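PDB 6YP6: NanS-p from Escherichia phage vB_EcoP_24B, which belongs to a phage carbohydrate esterase that probably removes O-acetyl groups from sialic acids, this portion probably binding carbohydrate. Local coordinates for residues A[5-9]-A[19-23]; A[91-97]-A[191-197]; A[130-134]-A[179-185]. One frame throughout, in Å; residues are numbered along the deposited sequence.

Interaction 1 (A[5-9]-A[19-23])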
ATOM      1  N   LEU A   5      10.868   6.130  -7.898  1.00  9.54           N
ATOM      2  CA  LEU A   5      10.163   5.458  -8.980  1.00  8.85           C
ATOM      3  C   LEU A   5       8.791   6.089  -9.195  1.00  8.86           C
ATOM      4  O   LEU A   5       8.360   6.307 -10.336  1.00 10.13           O
ATOM      5  CB  LEU A   5      10.048   3.975  -8.663  1.00  9.14           C
ATOM      6  CG  LEU A   5       9.387   3.139  -9.740  1.00  9.78           C
ATOM      7  CD1 LEU A   5      10.265   3.092 -10.975  1.00 10.30           C
ATOM      8  CD2 LEU A   5       9.101   1.755  -9.240  1.00 10.50           C
ATOM      9  N   LEU A   6       8.094   6.380  -8.103  1.00  8.07           N
ATOM     10  CA  LEU A   6       6.802   7.048  -8.173  1.00  8.22           C
ATOM     11  C   LEU A   6       6.557   7.716  -6.827  1.00  7.48           C
ATOM     12  O   LEU A   6       7.048   7.263  -5.796  1.00  7.45           O
ATOM     13  CB  LEU A   6       5.667   6.071  -8.497  1.00  8.32           C
ATOM     14  CG  LEU A   6       5.386   4.975  -7.469  1.00  8.08           C
ATOM     15  CD1 LEU A   6       4.318   5.385  -6.471  1.00  8.10           C
ATOM     16  CD2 LEU A   6       4.989   3.670  -8.151  1.00  9.28           C
ATOM     17  N   SER A   7       5.768   8.787  -6.842  1.00  7.70           N
ATOM     18  CA  SER A   7       5.380   9.414  -5.592  1.00  8.57           C
ATOM     19  C   SER A   7       4.077  10.180  -5.734  1.00  7.85           C
ATOM     20  O   SER A   7       3.730  10.674  -6.807  1.00  8.06           O
ATOM     21  CB  SER A   7       6.484  10.325  -5.052  1.00 11.01           C
ATOM     22  OG  SER A   7       6.662  11.423  -5.902  1.00 13.23           O
ATOM     23  N   TYR A   8       3.363  10.250  -4.615  1.00  8.44           N
ATOM     24  CA  TYR A   8       2.291  11.195  -4.368  1.00  8.81           C
ATOM     25  C   TYR A   8       2.624  11.913  -3.062  1.00  8.94           C
ATOM     26  O   TYR A   8       2.905  11.254  -2.057  1.00  9.58           O
ATOM     27  CB  TYR A   8       0.915  10.534  -4.202  1.00  8.82           C
ATOM     28  CG  TYR A   8      -0.096  11.563  -3.742  1.00  8.45           C
ATOM     29  CD1 TYR A   8      -0.597  12.506  -4.626  1.00  9.19           C
ATOM     30  CD2 TYR A   8      -0.496  11.642  -2.417  1.00  8.99           C
ATOM     31  CE1 TYR A   8      -1.473  13.481  -4.220  1.00  9.29           C
ATOM     32  CE2 TYR A   8      -1.374  12.613  -1.998  1.00  9.14           C
ATOM     33  CZ  TYR A   8      -1.862  13.532  -2.898  1.00  9.04           C
ATOM     34  OH  TYR A   8      -2.738  14.490  -2.435  1.00  9.93           O
ATOM     35  N   LEU A   9       2.547  13.248  -3.066  1.00  9.00           N
ATOM     36  CA  LEU A   9       2.705  14.061  -1.862  1.00  9.52           C
ATOM     37  C   LEU A   9       1.522  15.019  -1.784  1.00  9.34           C
ATOM     38  O   LEU A   9       1.267  15.778  -2.727  1.00  9.53           O
ATOM     39  CB  LEU A   9       4.011  14.862  -1.889  1.00 10.81           C
ATOM     40  CG  LEU A   9       5.290  14.130  -1.497  1.00 12.97           C
ATOM     41  CD1 LEU A   9       5.717  13.154  -2.574  1.00 14.78           C
ATOM     42  CD2 LEU A   9       6.405  15.128  -1.171  1.00 14.14           C
ATOM     43  N   VAL A  19      -2.233  16.075 -11.348  1.00 12.17           N
ATOM     44  CA  VAL A  19      -1.010  16.758 -11.765  1.00 11.81           C
ATOM     45  C   VAL A  19       0.199  15.875 -11.529  1.00 10.95           C
ATOM     46  O   VAL A  19       1.172  15.917 -12.296  1.00 11.57           O
ATOM     47  CB  VAL A  19      -0.887  18.103 -11.027  1.00 12.44           C
ATOM     48  CG1 VAL A  19       0.488  18.725 -11.243  1.00 12.41           C
ATOM     49  CG2 VAL A  19      -1.987  19.058 -11.467  1.00 13.97           C
ATOM     50  N   GLN A  20       0.156  15.050 -10.477  1.00 10.22           N
ATOM     51  CA  GLN A  20       1.264  14.176 -10.115  1.00  9.93           C
ATOM     52  C   GLN A  20       1.277  12.861 -10.891  1.00 10.01           C
ATOM     53  O   GLN A  20       2.135  12.019 -10.620  1.00 10.69           O
ATOM     54  CB  GLN A  20       1.275  13.937  -8.597  1.00  9.77           C
ATOM     55  CG  GLN A  20       1.589  15.212  -7.835  1.00  9.79           C
ATOM     56  CD  GLN A  20       1.630  15.011  -6.333  1.00 10.02           C
ATOM     57  OE1 GLN A  20       2.410  14.217  -5.818  1.00 10.18           O
ATOM     58  NE2 GLN A  20       0.798  15.748  -5.624  1.00 10.05           N
ATOM     59  N   GLY A  21       0.373  12.670 -11.850  1.00 10.03           N
ATOM     60  CA  GLY A  21       0.447  11.546 -12.755  1.00 10.26           C
ATOM     61  C   GLY A  21      -0.362  10.332 -12.363  1.00  9.63           C
ATOM     62  O   GLY A  21      -0.303   9.317 -13.072  1.00 10.44           O
ATOM     63  N   TRP A  22      -1.102  10.402 -11.262  1.00  8.34           N
ATOM     64  CA  TRP A  22      -1.935   9.307 -10.802  1.00  8.38           C
ATOM     65  C   TRP A  22      -3.293   9.342 -11.484  1.00  8.53           C
ATOM     66  O   TRP A  22      -3.818  10.406 -11.810  1.00 10.04           O
ATOM     67  CB  TRP A  22      -2.157   9.434  -9.292  1.00  7.86           C
ATOM     68  CG  TRP A  22      -0.912   9.226  -8.482  1.00  7.86           C
ATOM     69  CD1 TRP A  22       0.144  10.077  -8.376  1.00  7.68           C
ATOM     70  CD2 TRP A  22      -0.588   8.080  -7.691  1.00  7.62           C
ATOM     71  NE1 TRP A  22       1.108   9.533  -7.560  1.00  7.92           N
ATOM     72  CE2 TRP A  22       0.680   8.304  -7.126  1.00  7.56           C
ATOM     73  CE3 TRP A  22      -1.255   6.893  -7.401  1.00  8.07           C
ATOM     74  CZ2 TRP A  22       1.286   7.382  -6.273  1.00  8.44           C
ATOM     75  CZ3 TRP A  22      -0.653   5.977  -6.564  1.00  8.71           C
ATOM     76  CH2 TRP A  22       0.598   6.228  -6.005  1.00  8.50           C
ATOM     77  N   SER A  23      -3.880   8.162 -11.641  0.50  8.67           N
ATOM     78  CA  SER A  23      -5.256   8.008 -12.094  0.50  9.90           C
ATOM     79  C   SER A  23      -6.119   7.613 -10.898  0.50 11.02           C
ATOM     80  O   SER A  23      -5.756   6.718 -10.132  0.50 11.93           O
ATOM     81  CB  SER A  23      -5.344   6.947 -13.190  0.50 11.06           C
ATOM     82  OG  SER A  23      -4.618   7.343 -14.341  0.50 11.43           O
TER
HETATM   83  O   HOH W   1       4.616  12.428  -9.472  1.00 13.56           O
HETATM   84  O   HOH W   2       4.933  13.458  -6.835  1.00 14.90           O
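One face of the Trp22 indole carries CB of Tyr8, which sits 3.2 Å above the ring plane and off-centre toward the rim. The phenol ring beyond that CB turns its own edge to the five-membered ring of Trp22, an edge-to-face pair with planes at 85°. At the indole edge, NE1 of Trp22 donates to Ser7 O over 3.0 Å. The bond is almost straight, 176° at the hydrogen, and lies in the indole plane, but it reaches the carbonyl from above its plane. Tryptophan suits the place because it combines this one donor with a broad apolar surface, and CZ2 of the indole rests 3.6 Å from Leu6 CD1. The amide of Gln20 is turned nearly parallel to the Tyr8 ring, with NE2 3.5 Å from CE1.

An extended chain beyond CG carries that amide to Leu9, where it does the work of a neighbouring peptide group. OE1 accepts Leu9 N on a lone pair at 2.9 Å, and NE2 donates to Leu9 O at the same 2.9 Å. A water held by OE1 of Gln20 also joins Ser7 OG, and the Tyr8 hydroxyl is bonded to Gly15 O in the loop between the segments.

Strand 3-9 bonds to strand 207-216 along its other edge, where Leu5 and Leu6 both face Val214 in a classic beta bulge. On the near edge, side chains of the connection to strand 23-25 take the backbone partners that a further strand would pair with, and this connection crosses between the two sheets of a beta sandwich.

Interaction 2 (A[91-97]-A[191-197])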
ATOM      1  N   ALA A  91      -5.662  -1.244   0.596  1.00  6.83           N
ATOM      2  CA  ALA A  91      -4.715  -2.229   0.113  1.00  6.59           C
ATOM      3  C   ALA A  91      -3.823  -1.614  -0.958  1.00  6.42           C
ATOM      4  O   ALA A  91      -4.214  -0.689  -1.677  1.00  6.99           O
ATOM      5  CB  ALA A  91      -5.436  -3.441  -0.498  1.00  7.20           C
ATOM      6  N   PHE A  92      -2.629  -2.188  -1.071  1.00  6.25           N
ATOM      7  CA  PHE A  92      -1.615  -1.864  -2.069  1.00  6.42           C
ATOM      8  C   PHE A  92      -1.340  -3.128  -2.877  1.00  6.35           C
ATOM      9  O   PHE A  92      -0.865  -4.124  -2.325  1.00  6.70           O
ATOM     10  CB  PHE A  92      -0.296  -1.440  -1.391  1.00  6.77           C
ATOM     11  CG  PHE A  92      -0.430  -0.220  -0.536  1.00  7.59           C
ATOM     12  CD1 PHE A  92      -0.903  -0.320   0.764  1.00  8.80           C
ATOM     13  CD2 PHE A  92      -0.106   1.039  -1.022  1.00  8.97           C
ATOM     14  CE1 PHE A  92      -1.055   0.819   1.556  1.00 10.42           C
ATOM     15  CE2 PHE A  92      -0.273   2.176  -0.230  1.00 10.26           C
ATOM     16  CZ  PHE A  92      -0.734   2.055   1.057  1.00 10.83           C
ATOM     17  N   TYR A  93      -1.627  -3.085  -4.178  1.00  6.35           N
ATOM     18  CA  TYR A  93      -1.367  -4.193  -5.081  1.00  6.60           C
ATOM     19  C   TYR A  93      -0.439  -3.720  -6.188  1.00  6.65           C
ATOM     20  O   TYR A  93      -0.698  -2.698  -6.835  1.00  7.39           O
ATOM     21  CB  TYR A  93      -2.647  -4.710  -5.740  1.00  7.59           C
ATOM     22  CG  TYR A  93      -3.729  -5.085  -4.811  1.00  9.49           C
ATOM     23  CD1 TYR A  93      -3.581  -6.139  -3.944  1.00 10.96           C
ATOM     24  CD2 TYR A  93      -4.936  -4.379  -4.815  1.00 11.31           C
ATOM     25  CE1 TYR A  93      -4.616  -6.479  -3.068  1.00 11.49           C
ATOM     26  CE2 TYR A  93      -5.961  -4.712  -3.967  1.00 11.72           C
ATOM     27  CZ  TYR A  93      -5.788  -5.755  -3.095  1.00 10.41           C
ATOM     28  OH  TYR A  93      -6.837  -6.092  -2.255  1.00 11.93           O
ATOM     29  N   TRP A  94       0.609  -4.488  -6.451  1.00  6.60           N
ATOM     30  CA  TRP A  94       1.545  -4.180  -7.535  1.00  6.80           C
ATOM     31  C   TRP A  94       1.825  -5.468  -8.304  1.00  6.71           C
ATOM     32  O   TRP A  94       2.871  -6.111  -8.110  1.00  7.36           O
ATOM     33  CB  TRP A  94       2.825  -3.543  -7.006  1.00  7.14           C
ATOM     34  CG  TRP A  94       3.784  -3.055  -8.046  1.00  6.83           C
ATOM     35  CD1 TRP A  94       3.661  -3.082  -9.415  1.00  7.13           C
ATOM     36  CD2 TRP A  94       5.058  -2.482  -7.771  1.00  6.70           C
ATOM     37  NE1 TRP A  94       4.786  -2.564  -9.994  1.00  7.16           N
ATOM     38  CE2 TRP A  94       5.660  -2.185  -9.007  1.00  7.20           C
ATOM     39  CE3 TRP A  94       5.752  -2.194  -6.591  1.00  7.64           C
ATOM     40  CZ2 TRP A  94       6.923  -1.616  -9.095  1.00  8.04           C
ATOM     41  CZ3 TRP A  94       6.995  -1.627  -6.680  1.00  8.25           C
ATOM     42  CH2 TRP A  94       7.574  -1.341  -7.921  1.00  8.29           C
ATOM     43  N   PRO A  95       0.903  -5.876  -9.171  1.00  7.36           N
ATOM     44  CA  PRO A  95       1.163  -7.018 -10.051  1.00  8.49           C
ATOM     45  C   PRO A  95       2.214  -6.612 -11.068  1.00  7.82           C
ATOM     46  O   PRO A  95       2.242  -5.465 -11.515  1.00  7.96           O
ATOM     47  CB  PRO A  95      -0.197  -7.280 -10.718  1.00  9.59           C
ATOM     48  CG  PRO A  95      -1.048  -6.083 -10.440  1.00 11.81           C
ATOM     49  CD  PRO A  95      -0.387  -5.212  -9.456  1.00  8.90           C
ATOM     50  N   VAL A  96       3.082  -7.553 -11.443  1.00  7.95           N
ATOM     51  CA  VAL A  96       4.122  -7.285 -12.426  1.00  8.38           C
ATOM     52  C   VAL A  96       4.007  -8.279 -13.575  1.00  8.86           C
ATOM     53  O   VAL A  96       3.624  -9.439 -13.394  1.00  9.85           O
ATOM     54  CB  VAL A  96       5.534  -7.257 -11.803  1.00  9.08           C
ATOM     55  CG1 VAL A  96       5.629  -6.093 -10.824  1.00  8.76           C
ATOM     56  CG2 VAL A  96       5.889  -8.558 -11.113  1.00 10.66           C
ATOM     57  N   SER A  97       4.344  -7.805 -14.780  1.00  9.52           N
ATOM     58  CA  SER A  97       4.172  -8.606 -15.987  1.00 10.82           C
ATOM     59  C   SER A  97       5.304  -9.602 -16.200  1.00 11.12           C
ATOM     60  O   SER A  97       5.152 -10.512 -17.015  1.00 12.30           O
ATOM     61  CB  SER A  97       4.071  -7.697 -17.210  1.00 12.71           C
ATOM     62  OG  SER A  97       5.227  -6.896 -17.314  1.00 13.57           O
ATOM     63  N   ALA A 191      -1.449  -5.206 -14.744  1.00 13.58           N
ATOM     64  CA  ALA A 191      -0.028  -5.431 -14.536  1.00 12.96           C
ATOM     65  C   ALA A 191       0.765  -4.133 -14.622  1.00 10.45           C
ATOM     66  O   ALA A 191       0.435  -3.223 -15.390  1.00 10.78           O
ATOM     67  CB  ALA A 191       0.513  -6.396 -15.606  1.00 14.67           C
ATOM     68  N   ASP A 192       1.849  -4.077 -13.844  1.00  8.97           N
ATOM     69  CA  ASP A 192       2.839  -3.005 -13.912  1.00  8.30           C
ATOM     70  C   ASP A 192       2.272  -1.661 -13.479  1.00  8.26           C
ATOM     71  O   ASP A 192       2.778  -0.603 -13.863  1.00  8.75           O
ATOM     72  CB  ASP A 192       3.518  -2.944 -15.280  1.00  8.80           C
ATOM     73  CG  ASP A 192       4.277  -4.215 -15.592  1.00 10.14           C
ATOM     74  OD1 ASP A 192       4.618  -4.974 -14.649  1.00  9.19           O
ATOM     75  OD2 ASP A 192       4.537  -4.441 -16.798  1.00 12.74           O
ATOM     76  N   LYS A 193       1.257  -1.693 -12.630  1.00  8.51           N
ATOM     77  CA  LYS A 193       0.752  -0.509 -11.955  1.00  8.42           C
ATOM     78  C   LYS A 193       0.684  -0.786 -10.463  1.00  7.86           C
ATOM     79  O   LYS A 193       0.410  -1.906 -10.038  1.00  8.63           O
ATOM     80  CB  LYS A 193      -0.645  -0.118 -12.458  1.00  9.78           C
ATOM     81  CG  LYS A 193      -0.721   0.086 -13.955  1.00 11.71           C
ATOM     82  CD  LYS A 193      -2.043   0.693 -14.369  1.00 13.90           C
ATOM     83  CE  LYS A 193      -1.989   2.189 -14.234  1.00 16.71           C
ATOM     84  NZ  LYS A 193      -3.280   2.854 -14.551  1.00 18.22           N
ATOM     85  N   LEU A 194       0.951   0.253  -9.673  1.00  6.89           N
ATOM     86  CA  LEU A 194       0.627   0.241  -8.259  1.00  7.13           C
ATOM     87  C   LEU A 194      -0.813   0.705  -8.108  1.00  7.31           C
ATOM     88  O   LEU A 194      -1.186   1.768  -8.605  1.00  8.70           O
ATOM     89  CB  LEU A 194       1.561   1.167  -7.486  1.00  7.53           C
ATOM     90  CG  LEU A 194       1.267   1.278  -5.990  1.00  8.01           C
ATOM     91  CD1 LEU A 194       1.479  -0.053  -5.275  1.00  8.67           C
ATOM     92  CD2 LEU A 194       2.135   2.361  -5.363  1.00  9.30           C
ATOM     93  N   HIS A 195      -1.621  -0.121  -7.446  1.00  7.25           N
ATOM     94  CA  HIS A 195      -3.030   0.139  -7.196  1.00  7.88           C
ATOM     95  C   HIS A 195      -3.234   0.285  -5.698  1.00  8.14           C
ATOM     96  O   HIS A 195      -2.842  -0.589  -4.924  1.00  9.73           O
ATOM     97  CB  HIS A 195      -3.887  -1.021  -7.644  1.00  9.08           C
ATOM     98  CG  HIS A 195      -3.686  -1.413  -9.048  1.00 10.93           C
ATOM     99  ND1 HIS A 195      -4.563  -1.080 -10.054  1.00 12.78           N
ATOM    100  CD2 HIS A 195      -2.698  -2.135  -9.615  1.00 11.42           C
ATOM    101  CE1 HIS A 195      -4.116  -1.581 -11.191  1.00 12.75           C
ATOM    102  NE2 HIS A 195      -2.983  -2.226 -10.949  1.00 12.55           N
ATOM    103  N   VAL A 196      -3.830   1.397  -5.301  1.00  7.53           N
ATOM    104  CA  VAL A 196      -4.171   1.652  -3.909  1.00  7.25           C
ATOM    105  C   VAL A 196      -5.688   1.775  -3.860  1.00  7.34           C
ATOM    106  O   VAL A 196      -6.273   2.534  -4.634  1.00  8.44           O
ATOM    107  CB  VAL A 196      -3.495   2.934  -3.399  1.00  8.45           C
ATOM    108  CG1 VAL A 196      -3.698   3.068  -1.907  1.00  8.89           C
ATOM    109  CG2 VAL A 196      -2.016   2.928  -3.745  1.00  9.55           C
ATOM    110  N   THR A 197      -6.334   1.008  -2.986  1.00  7.00           N
ATOM    111  CA  THR A 197      -7.792   0.925  -3.033  1.00  6.85           C
ATOM    112  C   THR A 197      -8.359   0.615  -1.663  1.00  6.52           C
ATOM    113  O   THR A 197      -7.698  -0.029  -0.858  1.00  6.82           O
ATOM    114  CB  THR A 197      -8.217  -0.166  -4.044  1.00  7.46           C
ATOM    115  OG1 THR A 197      -9.640  -0.281  -4.071  1.00  7.90           O
ATOM    116  CG2 THR A 197      -7.633  -1.531  -3.697  1.00  8.61           C
TER
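Strands 91-95 and 193-197 run antiparallel, their axes 4.7 Å apart at closest and 161° between directions, as neighbouring inner strands of the seven-stranded sheet of a beta sandwich. Ala91 with Thr197 and Tyr93 with His195 are hydrogen-bonded pairs, each joined by two N-H to O bonds; Phe92 with Val196 between them is a non-hydrogen-bonded pair.

On the Phe92 face, the phenyl and Val196 lie side by side and point the same way, CD2 of Phe92 being 3.8 Å from Val196 CG2. Leu194 CD1 comes 4.1 Å from Trp94 CB, and these two residues also reach Leu6 and Leu5 of strand 3-9, so bulky apolar residues fill the space between the sheets. The indole NE1 of Trp94 is bonded to Gly61 O.

On the other face Thr197 CG2 packs 3.6 Å from Tyr93 CE2. Phe189 stacks on the Tyr93 ring and meets that of His195, whose NE2 is bonded to Ala190 O.

Pro95, which has no N-H to give a neighbouring strand, sets CD 3.9 Å from His195 CD2. Beyond the Tyr93-His195 pair, Asp192, in a backbone conformation with positive phi, holds the two chains together. Its N donates to Pro95 O, and its carboxylate, with CG anti to the carbonyl carbon (chi1 -62°), reaches back to Ser97. OD1 accepts Ser97 N from above the carboxylate plane at 2.8 Å, and OD2 accepts the Ser97 OG proton on its syn side over just 2.6 Å.

Interaction 3 (A[130-134]-A[179-185])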
ATOM      1  N   TYR A 130      -0.802  -9.686   4.503  1.00  6.93           N
ATOM      2  CA  TYR A 130      -0.329 -10.070   3.176  1.00  7.02           C
ATOM      3  C   TYR A 130      -1.361 -10.985   2.546  1.00  7.25           C
ATOM      4  O   TYR A 130      -1.618 -12.081   3.056  1.00  8.19           O
ATOM      5  CB  TYR A 130       1.026 -10.770   3.304  1.00  7.55           C
ATOM      6  CG  TYR A 130       1.743 -11.142   2.024  1.00  7.37           C
ATOM      7  CD1 TYR A 130       1.462 -10.546   0.809  1.00  7.31           C
ATOM      8  CD2 TYR A 130       2.751 -12.092   2.056  1.00  7.57           C
ATOM      9  CE1 TYR A 130       2.161 -10.895  -0.350  1.00  7.62           C
ATOM     10  CE2 TYR A 130       3.439 -12.454   0.916  1.00  7.68           C
ATOM     11  CZ  TYR A 130       3.152 -11.853  -0.287  1.00  7.74           C
ATOM     12  OH  TYR A 130       3.842 -12.237  -1.416  1.00  8.55           O
ATOM     13  N   HIS A 131      -1.942 -10.536   1.432  1.00  7.09           N
ATOM     14  CA  HIS A 131      -2.944 -11.313   0.700  1.00  7.91           C
ATOM     15  C   HIS A 131      -2.237 -12.299  -0.227  1.00  7.64           C
ATOM     16  O   HIS A 131      -2.129 -12.109  -1.443  1.00  8.93           O
ATOM     17  CB  HIS A 131      -3.844 -10.374  -0.078  1.00  8.51           C
ATOM     18  CG  HIS A 131      -5.049 -11.031  -0.677  1.00  9.19           C
ATOM     19  ND1 HIS A 131      -6.109 -10.297  -1.161  1.00 11.08           N
ATOM     20  CD2 HIS A 131      -5.380 -12.334  -0.863  1.00  9.59           C
ATOM     21  CE1 HIS A 131      -7.033 -11.119  -1.629  1.00 11.50           C
ATOM     22  NE2 HIS A 131      -6.613 -12.359  -1.471  1.00 11.16           N
ATOM     23  N   ASN A 132      -1.721 -13.367   0.371  1.00  7.97           N
ATOM     24  CA  ASN A 132      -0.983 -14.364  -0.388  1.00  8.66           C
ATOM     25  C   ASN A 132      -1.592 -15.756  -0.268  1.00  9.14           C
ATOM     26  O   ASN A 132      -0.989 -16.713  -0.761  1.00 11.82           O
ATOM     27  CB  ASN A 132       0.509 -14.384  -0.038  1.00  9.33           C
ATOM     28  CG  ASN A 132       0.780 -15.037   1.287  1.00  9.52           C
ATOM     29  OD1 ASN A 132      -0.016 -14.974   2.219  1.00  9.37           O
ATOM     30  ND2 ASN A 132       1.938 -15.672   1.381  1.00 10.02           N
ATOM     31  N   ALA A 133      -2.789 -15.882   0.300  1.00  8.72           N
ATOM     32  CA  ALA A 133      -3.482 -17.150   0.430  1.00  8.91           C
ATOM     33  C   ALA A 133      -4.818 -17.091  -0.297  1.00  9.33           C
ATOM     34  O   ALA A 133      -5.384 -16.025  -0.506  1.00  9.76           O
ATOM     35  CB  ALA A 133      -3.704 -17.493   1.908  1.00  9.51           C
ATOM     36  N   LYS A 134      -5.331 -18.266  -0.669  1.00  9.98           N
ATOM     37  CA  LYS A 134      -6.627 -18.318  -1.342  1.00 10.92           C
ATOM     38  C   LYS A 134      -7.758 -17.794  -0.462  1.00  9.91           C
ATOM     39  O   LYS A 134      -8.669 -17.131  -0.961  1.00 10.62           O
ATOM     40  CB  LYS A 134      -6.941 -19.746  -1.774  1.00 13.48           C
ATOM     41  CG  LYS A 134      -6.095 -20.262  -2.914  1.00 16.43           C
ATOM     42  CD  LYS A 134      -6.607 -21.629  -3.369  1.00 19.28           C
ATOM     43  CE  LYS A 134      -5.508 -22.529  -3.894  1.00 21.19           C
ATOM     44  NZ  LYS A 134      -4.705 -23.131  -2.791  1.00 23.00           N
ATOM     45  N   PHE A 179       9.666 -11.223   5.849  1.00  7.66           N
ATOM     46  CA  PHE A 179       8.867 -12.254   5.203  1.00  7.87           C
ATOM     47  C   PHE A 179       9.306 -12.351   3.753  1.00  7.76           C
ATOM     48  O   PHE A 179       9.873 -11.409   3.197  1.00  8.90           O
ATOM     49  CB  PHE A 179       7.355 -11.942   5.289  1.00  7.77           C
ATOM     50  CG  PHE A 179       6.949 -10.700   4.546  1.00  8.08           C
ATOM     51  CD1 PHE A 179       7.148  -9.437   5.074  1.00  8.58           C
ATOM     52  CD2 PHE A 179       6.343 -10.807   3.306  1.00  8.82           C
ATOM     53  CE1 PHE A 179       6.772  -8.306   4.361  1.00  9.08           C
ATOM     54  CE2 PHE A 179       5.963  -9.688   2.595  1.00  9.59           C
ATOM     55  CZ  PHE A 179       6.174  -8.441   3.124  1.00  9.68           C
ATOM     56  N   THR A 180       9.039 -13.493   3.134  1.00  8.02           N
ATOM     57  CA  THR A 180       9.394 -13.704   1.742  1.00  8.45           C
ATOM     58  C   THR A 180       8.141 -13.654   0.873  1.00  8.08           C
ATOM     59  O   THR A 180       7.135 -14.304   1.172  1.00  9.39           O
ATOM     60  CB  THR A 180      10.160 -15.013   1.567  1.00 10.07           C
ATOM     61  OG1 THR A 180      11.386 -14.935   2.303  1.00 10.82           O
ATOM     62  CG2 THR A 180      10.493 -15.267   0.103  1.00 11.32           C
ATOM     63  N   LEU A 181       8.207 -12.865  -0.196  1.00  7.72           N
ATOM     64  CA  LEU A 181       7.106 -12.806  -1.142  1.00  8.04           C
ATOM     65  C   LEU A 181       6.863 -14.186  -1.724  1.00  8.24           C
ATOM     66  O   LEU A 181       7.796 -14.959  -1.949  1.00  9.72           O
ATOM     67  CB  LEU A 181       7.415 -11.841  -2.279  1.00  8.20           C
ATOM     68  CG  LEU A 181       7.574 -10.374  -1.885  1.00  9.55           C
ATOM     69  CD1 LEU A 181       8.129  -9.576  -3.048  1.00 11.30           C
ATOM     70  CD2 LEU A 181       6.276  -9.753  -1.409  1.00 10.52           C
ATOM     71  N   THR A 182       5.595 -14.491  -1.975  1.00  8.26           N
ATOM     72  CA  THR A 182       5.178 -15.727  -2.614  1.00  8.71           C
ATOM     73  C   THR A 182       4.228 -15.365  -3.743  1.00  9.32           C
ATOM     74  O   THR A 182       3.835 -14.211  -3.909  1.00  9.60           O
ATOM     75  CB  THR A 182       4.461 -16.674  -1.637  1.00  9.61           C
ATOM     76  OG1 THR A 182       3.202 -16.117  -1.254  1.00 10.41           O
ATOM     77  CG2 THR A 182       5.286 -16.927  -0.403  1.00 10.67           C
ATOM     78  N   GLN A 183       3.829 -16.370  -4.506  1.00 11.15           N
ATOM     79  CA  GLN A 183       2.703 -16.174  -5.408  1.00 13.16           C
ATOM     80  C   GLN A 183       1.452 -15.820  -4.606  1.00 12.76           C
ATOM     81  O   GLN A 183       1.326 -16.129  -3.421  1.00 13.93           O
ATOM     82  CB  GLN A 183       2.480 -17.425  -6.254  1.00 15.32           C
ATOM     83  CG  GLN A 183       3.692 -17.757  -7.125  1.00 16.97           C
ATOM     84  CD  GLN A 183       3.431 -18.852  -8.134  1.00 19.85           C
ATOM     85  OE1 GLN A 183       2.291 -19.249  -8.352  1.00 20.84           O
ATOM     86  NE2 GLN A 183       4.492 -19.335  -8.772  1.00 21.05           N
ATOM     87  N   SER A 184       0.508 -15.169  -5.279  1.00 12.97           N
ATOM     88  CA  SER A 184      -0.711 -14.679  -4.656  1.00 13.02           C
ATOM     89  C   SER A 184      -1.888 -14.920  -5.592  1.00 13.92           C
ATOM     90  O   SER A 184      -1.704 -14.958  -6.810  1.00 14.20           O
ATOM     91  CB  SER A 184      -0.597 -13.166  -4.409  1.00 12.85           C
ATOM     92  OG  SER A 184      -1.842 -12.548  -4.144  1.00 13.13           O
ATOM     93  N   PRO A 185      -3.098 -15.067  -5.042  1.00 14.10           N
ATOM     94  CA  PRO A 185      -4.275 -15.246  -5.902  1.00 14.90           C
ATOM     95  C   PRO A 185      -4.792 -13.963  -6.523  1.00 15.22           C
ATOM     96  O   PRO A 185      -5.683 -14.034  -7.381  1.00 16.08           O
ATOM     97  CB  PRO A 185      -5.322 -15.813  -4.930  1.00 15.55           C
ATOM     98  CG  PRO A 185      -4.976 -15.175  -3.639  1.00 15.43           C
ATOM     99  CD  PRO A 185      -3.460 -15.144  -3.613  1.00 14.78           C
TER
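Thr182 OG1 is held by two partners: it accepts ND2 of Asn132 at 3.0 Å and gives its own proton to Gln183 O at 2.9 Å. A hydroxyl suits the place because it can accept and donate at once, and the Asn132 amide meets it nearly in plane; the methyl CG2 of Thr182 lies 4.0 Å from the same ND2. The backbone of Thr182 is tied as well. Tyr130 CG, anti to the backbone N (chi1 -175°), sends the phenol across to it, and Thr182 N donates to Tyr130 OH at 2.9 Å, arriving at the ring edge in its plane.

That ring is sandwiched. CB of Asn132 lies over the centre of one face, 3.5 Å above it, and Phe179 CE2 lies over the opposite face nearer the rim, the two rings being inclined at 57°.

Together these groups join the two layers of a beta sandwich, for strand 125-130 belongs to the seven-stranded sheet and strand 174-180 to the eight-stranded one. His131 is the centre of an inverse gamma turn that follows strand 125-130, and its carbonyl accepts Ser184 OG at 2.8 Å. The compact ring of Pro185 fits against the backbone here, with CG 3.3 Å from Ala133 O.

How the interactions relate
Interaction 2 lies nearest the centre of the chain, with the centres of interactions 1 and 3 each about 14 Å from its own; these two are about 26 Å apart, on opposite sides of the chain's centre. Interactions 1 and 2 touch through apolar packing between the sheets, Leu5 CD2 to Trp94 CH2 at 3.7 Å. Interaction 3 comes within about 4 Å of interaction 2 at the nearest atoms, without touching it. Along the chain interaction 1 closes first, and interaction 3 is nested in the loop closed by interaction 2. Interaction 2 pairs strands 88-95 and 193-197 within the seven-stranded sheet, while interactions 1 and 3 bring in strands 3-9 and 174-180 of the eight-stranded one.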